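Local coordinates for protein molybdopterin biosynthesis enzyme, MoaB (Thermus thermophilus, PDB 3MCH) that probably binds molybdopterin during biosynthesis of the molybdenum cofactor, at residues T84-L95 against V116-N127. Sequence-based numbering, arbitrary orientation.
Sequences TRELLDREVPGL and VAGVRGRTLILN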
# COMPACT_ATOMS: atom_id res chain seq x y z
N THR B 84 2.50 16.47 -0.35
CA THR B 84 3.04 15.84 -1.54
C THR B 84 1.97 15.18 -2.41
O THR B 84 1.93 15.40 -3.62
CB THR B 84 4.10 14.77 -1.17
OG1 THR B 84 5.14 15.39 -0.41
CG2 THR B 84 4.69 14.14 -2.42
N ARG B 85 1.11 14.38 -1.79
CA ARG B 85 0.06 13.69 -2.53
C ARG B 85 -0.76 14.63 -3.39
O ARG B 85 -1.13 14.31 -4.52
CB ARG B 85 -0.89 12.96 -1.57
CG ARG B 85 -0.29 11.81 -0.80
CD ARG B 85 -1.39 10.95 -0.19
NE ARG B 85 -2.13 10.22 -1.22
CZ ARG B 85 -3.33 9.69 -1.05
NH1 ARG B 85 -3.96 9.82 0.12
NH2 ARG B 85 -3.91 9.02 -2.04
N GLU B 86 -1.04 15.81 -2.85
CA GLU B 86 -1.83 16.81 -3.55
C GLU B 86 -1.18 17.33 -4.83
O GLU B 86 -1.86 17.91 -5.68
CB GLU B 86 -2.14 17.97 -2.61
CG GLU B 86 -3.12 17.60 -1.50
CD GLU B 86 -3.06 18.54 -0.31
OE1 GLU B 86 -2.91 19.76 -0.52
OE2 GLU B 86 -3.19 18.06 0.84
N LEU B 87 0.12 17.10 -4.98
CA LEU B 87 0.86 17.56 -6.15
C LEU B 87 1.19 16.45 -7.15
O LEU B 87 1.67 16.73 -8.25
CB LEU B 87 2.17 18.23 -5.72
CG LEU B 87 2.10 19.52 -4.90
CD1 LEU B 87 3.50 19.92 -4.45
CD2 LEU B 87 1.46 20.63 -5.72
N LEU B 88 0.93 15.21 -6.77
CA LEU B 88 1.23 14.07 -7.64
C LEU B 88 0.18 13.76 -8.69
O LEU B 88 -1.02 13.90 -8.44
CB LEU B 88 1.43 12.81 -6.79
CG LEU B 88 2.47 12.91 -5.68
CD1 LEU B 88 2.49 11.60 -4.89
CD2 LEU B 88 3.84 13.21 -6.29
N ASP B 89 0.63 13.34 -9.87
CA ASP B 89 -0.29 12.98 -10.95
C ASP B 89 -0.69 11.52 -10.71
O ASP B 89 -1.79 11.10 -11.07
CB ASP B 89 0.37 13.10 -12.32
CG ASP B 89 0.76 14.53 -12.66
OD1 ASP B 89 0.05 15.46 -12.24
OD2 ASP B 89 1.77 14.71 -13.36
N ARG B 90 0.23 10.76 -10.12
CA ARG B 90 -0.01 9.35 -9.81
C ARG B 90 1.00 8.90 -8.76
O ARG B 90 2.07 9.50 -8.62
CB ARG B 90 0.12 8.49 -11.07
CG ARG B 90 1.47 8.54 -11.76
CD ARG B 90 1.44 7.72 -13.05
NE ARG B 90 2.72 7.75 -13.78
CZ ARG B 90 3.21 8.82 -14.40
NH1 ARG B 90 2.54 9.97 -14.39
NH2 ARG B 90 4.38 8.74 -15.03
N GLU B 91 0.65 7.86 -8.01
CA GLU B 91 1.54 7.37 -6.97
C GLU B 91 2.24 6.07 -7.33
O GLU B 91 1.83 5.36 -8.25
CB GLU B 91 0.77 7.20 -5.66
CG GLU B 91 0.40 8.52 -5.02
CD GLU B 91 -0.34 8.35 -3.71
OE1 GLU B 91 0.09 7.51 -2.89
OE2 GLU B 91 -1.34 9.07 -3.51
N VAL B 92 3.32 5.78 -6.61
CA VAL B 92 4.08 4.55 -6.81
C VAL B 92 4.16 3.90 -5.43
O VAL B 92 5.20 3.94 -4.77
CB VAL B 92 5.51 4.84 -7.35
CG1 VAL B 92 6.22 3.52 -7.66
CG2 VAL B 92 5.43 5.70 -8.60
N PRO B 93 3.06 3.28 -4.99
CA PRO B 93 3.01 2.64 -3.68
C PRO B 93 4.16 1.69 -3.37
O PRO B 93 4.59 1.60 -2.23
CB PRO B 93 1.65 1.94 -3.69
CG PRO B 93 1.39 1.69 -5.14
CD PRO B 93 1.85 2.98 -5.77
N GLY B 94 4.65 0.99 -4.39
CA GLY B 94 5.75 0.07 -4.19
C GLY B 94 6.97 0.72 -3.58
O GLY B 94 7.70 0.09 -2.80
N LEU B 95 7.22 1.98 -3.93
CA LEU B 95 8.38 2.68 -3.39
C LEU B 95 8.11 3.12 -1.95
O LEU B 95 9.02 3.14 -1.12
CB LEU B 95 8.75 3.88 -4.27
CG LEU B 95 9.33 3.49 -5.64
CD1 LEU B 95 9.58 4.73 -6.49
CD2 LEU B 95 10.63 2.72 -5.41
N VAL B 116 4.91 9.17 1.08
CA VAL B 116 4.40 8.63 -0.17
C VAL B 116 5.47 8.73 -1.25
O VAL B 116 6.56 9.29 -1.03
CB VAL B 116 3.13 9.39 -0.66
CG1 VAL B 116 2.03 9.31 0.39
CG2 VAL B 116 3.46 10.84 -0.97
N ALA B 117 5.17 8.16 -2.41
CA ALA B 117 6.07 8.20 -3.56
C ALA B 117 5.18 8.37 -4.77
O ALA B 117 4.11 7.77 -4.85
CB ALA B 117 6.87 6.91 -3.66
N GLY B 118 5.61 9.20 -5.72
CA GLY B 118 4.80 9.40 -6.90
C GLY B 118 5.49 10.20 -7.97
O GLY B 118 6.66 10.58 -7.84
N VAL B 119 4.74 10.49 -9.03
CA VAL B 119 5.27 11.25 -10.14
C VAL B 119 4.44 12.50 -10.41
O VAL B 119 3.22 12.47 -10.31
CB VAL B 119 5.28 10.39 -11.44
CG1 VAL B 119 5.72 11.23 -12.64
CG2 VAL B 119 6.21 9.19 -11.25
N ARG B 120 5.13 13.59 -10.73
CA ARG B 120 4.48 14.84 -11.11
C ARG B 120 5.23 15.22 -12.38
O ARG B 120 6.45 15.42 -12.35
CB ARG B 120 4.64 15.94 -10.06
CG ARG B 120 3.90 17.22 -10.45
CD ARG B 120 4.20 18.40 -9.54
NE ARG B 120 3.68 19.65 -10.10
CZ ARG B 120 2.40 20.00 -10.11
NH1 ARG B 120 1.48 19.21 -9.58
NH2 ARG B 120 2.03 21.15 -10.67
N GLY B 121 4.52 15.28 -13.50
CA GLY B 121 5.17 15.61 -14.76
C GLY B 121 6.19 14.53 -15.08
O GLY B 121 5.83 13.37 -15.28
N ARG B 122 7.47 14.89 -15.11
CA ARG B 122 8.53 13.93 -15.38
C ARG B 122 9.50 13.91 -14.21
O ARG B 122 10.70 13.76 -14.38
CB ARG B 122 9.27 14.29 -16.67
CG ARG B 122 8.55 13.82 -17.93
CD ARG B 122 9.17 14.44 -19.16
NE ARG B 122 8.83 15.86 -19.25
CZ ARG B 122 9.69 16.81 -19.61
NH1 ARG B 122 9.29 18.08 -19.67
NH2 ARG B 122 10.94 16.50 -19.90
N THR B 123 8.94 14.06 -13.01
CA THR B 123 9.74 14.08 -11.78
C THR B 123 9.23 13.05 -10.78
O THR B 123 8.04 13.00 -10.47
CB THR B 123 9.69 15.47 -11.11
OG1 THR B 123 10.14 16.46 -12.05
CG2 THR B 123 10.60 15.50 -9.88
N LEU B 124 10.14 12.22 -10.28
CA LEU B 124 9.79 11.22 -9.28
C LEU B 124 10.04 11.85 -7.92
O LEU B 124 11.10 12.43 -7.69
CB LEU B 124 10.68 9.97 -9.44
CG LEU B 124 10.45 8.81 -8.47
CD1 LEU B 124 9.04 8.24 -8.65
CD2 LEU B 124 11.50 7.74 -8.75
N ILE B 125 9.06 11.74 -7.03
CA ILE B 125 9.16 12.33 -5.70
C ILE B 125 8.96 11.28 -4.62
O ILE B 125 7.98 10.54 -4.63
CB ILE B 125 8.08 13.44 -5.51
CG1 ILE B 125 8.19 14.46 -6.65
CG2 ILE B 125 8.26 14.14 -4.17
CD1 ILE B 125 7.43 14.06 -7.89
N LEU B 126 9.92 11.21 -3.70
CA LEU B 126 9.85 10.26 -2.58
C LEU B 126 9.96 11.01 -1.26
O LEU B 126 10.80 11.90 -1.12
CB LEU B 126 11.00 9.25 -2.65
CG LEU B 126 10.87 8.01 -3.55
CD1 LEU B 126 10.71 8.41 -5.00
CD2 LEU B 126 12.11 7.15 -3.36
N ASN B 127 9.10 10.65 -0.31
CA ASN B 127 9.11 11.24 1.04
C ASN B 127 9.90 10.32 1.97
O ASN B 127 9.38 9.27 2.38
CB ASN B 127 7.70 11.32 1.64
CG ASN B 127 6.78 12.29 0.93
OD1 ASN B 127 5.56 12.14 1.00
ND2 ASN B 127 7.34 13.29 0.26
O HOH W 1 3.30 12.44 -15.22
O HOH W 2 6.45 10.92 -16.38
O HOH W 3 2.76 6.30 -2.37
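A classic beta bulge sets Asp89 and Arg90 opposite the single residue Val119: Asp89 N gives the strong bond to Val119 O at 2.8 Å, and Arg90 N adds only a weak one. Val119 N returns a bond to Arg90 O, and past the Glu91–Gly118 pair Val92 N reaches Ala117 O from well above its carbonyl plane. Leu88 CD1 sits against Gly118 CA at 3.8 Å, where the two backbones come close. The Asp89 carboxylate takes Gly121 N on the syn side of OD2 but tilted about 31° out of the carboxylate plane, an almost straight bond (2.8 Å, 176°) at the hairpin turn. Arg120 CG stands anti to the backbone N (chi1 -177°) and the chain runs extended to NE, which brings NH1 to Leu87 O at 2.8 Å with the oxygen in the guanidinium plane. The backbone bonds add 90-91 as the short outermost strand, within this chain, of the mixed sheet, antiparallel to 117-120, which pairs in turn with 123-128. On one face Leu88 CD2 meets Ile125 CD1 and Arg85 CG lies across Val116 CG1. On the other, Val119 CB lies 3.9 Å from the plane of the Arg90 guanidinium, over the centre of one face, while Leu95 CB packs on Ala117 CB at 3.6 Å and Leu95 CD1 touches Leu124 and Leu126. Farther out, Arg85 NE and NH2 both grip Glu91 OE2 side-on; Glu91 OE1 takes a water that also accepts from Ala117 N. Asn127 ND2 donates to Thr84 OG1 and is bonded to Thr68 OG1 as well, Thr84 OG1 is also bonded to Thr80 O, and Asn127 OD1 receives Val116 N. Asp59 holds Arg120 NH2 in a salt bridge, and Leu74 and Leu112 of the second subunit pack on Val92 and Leu95 respectively.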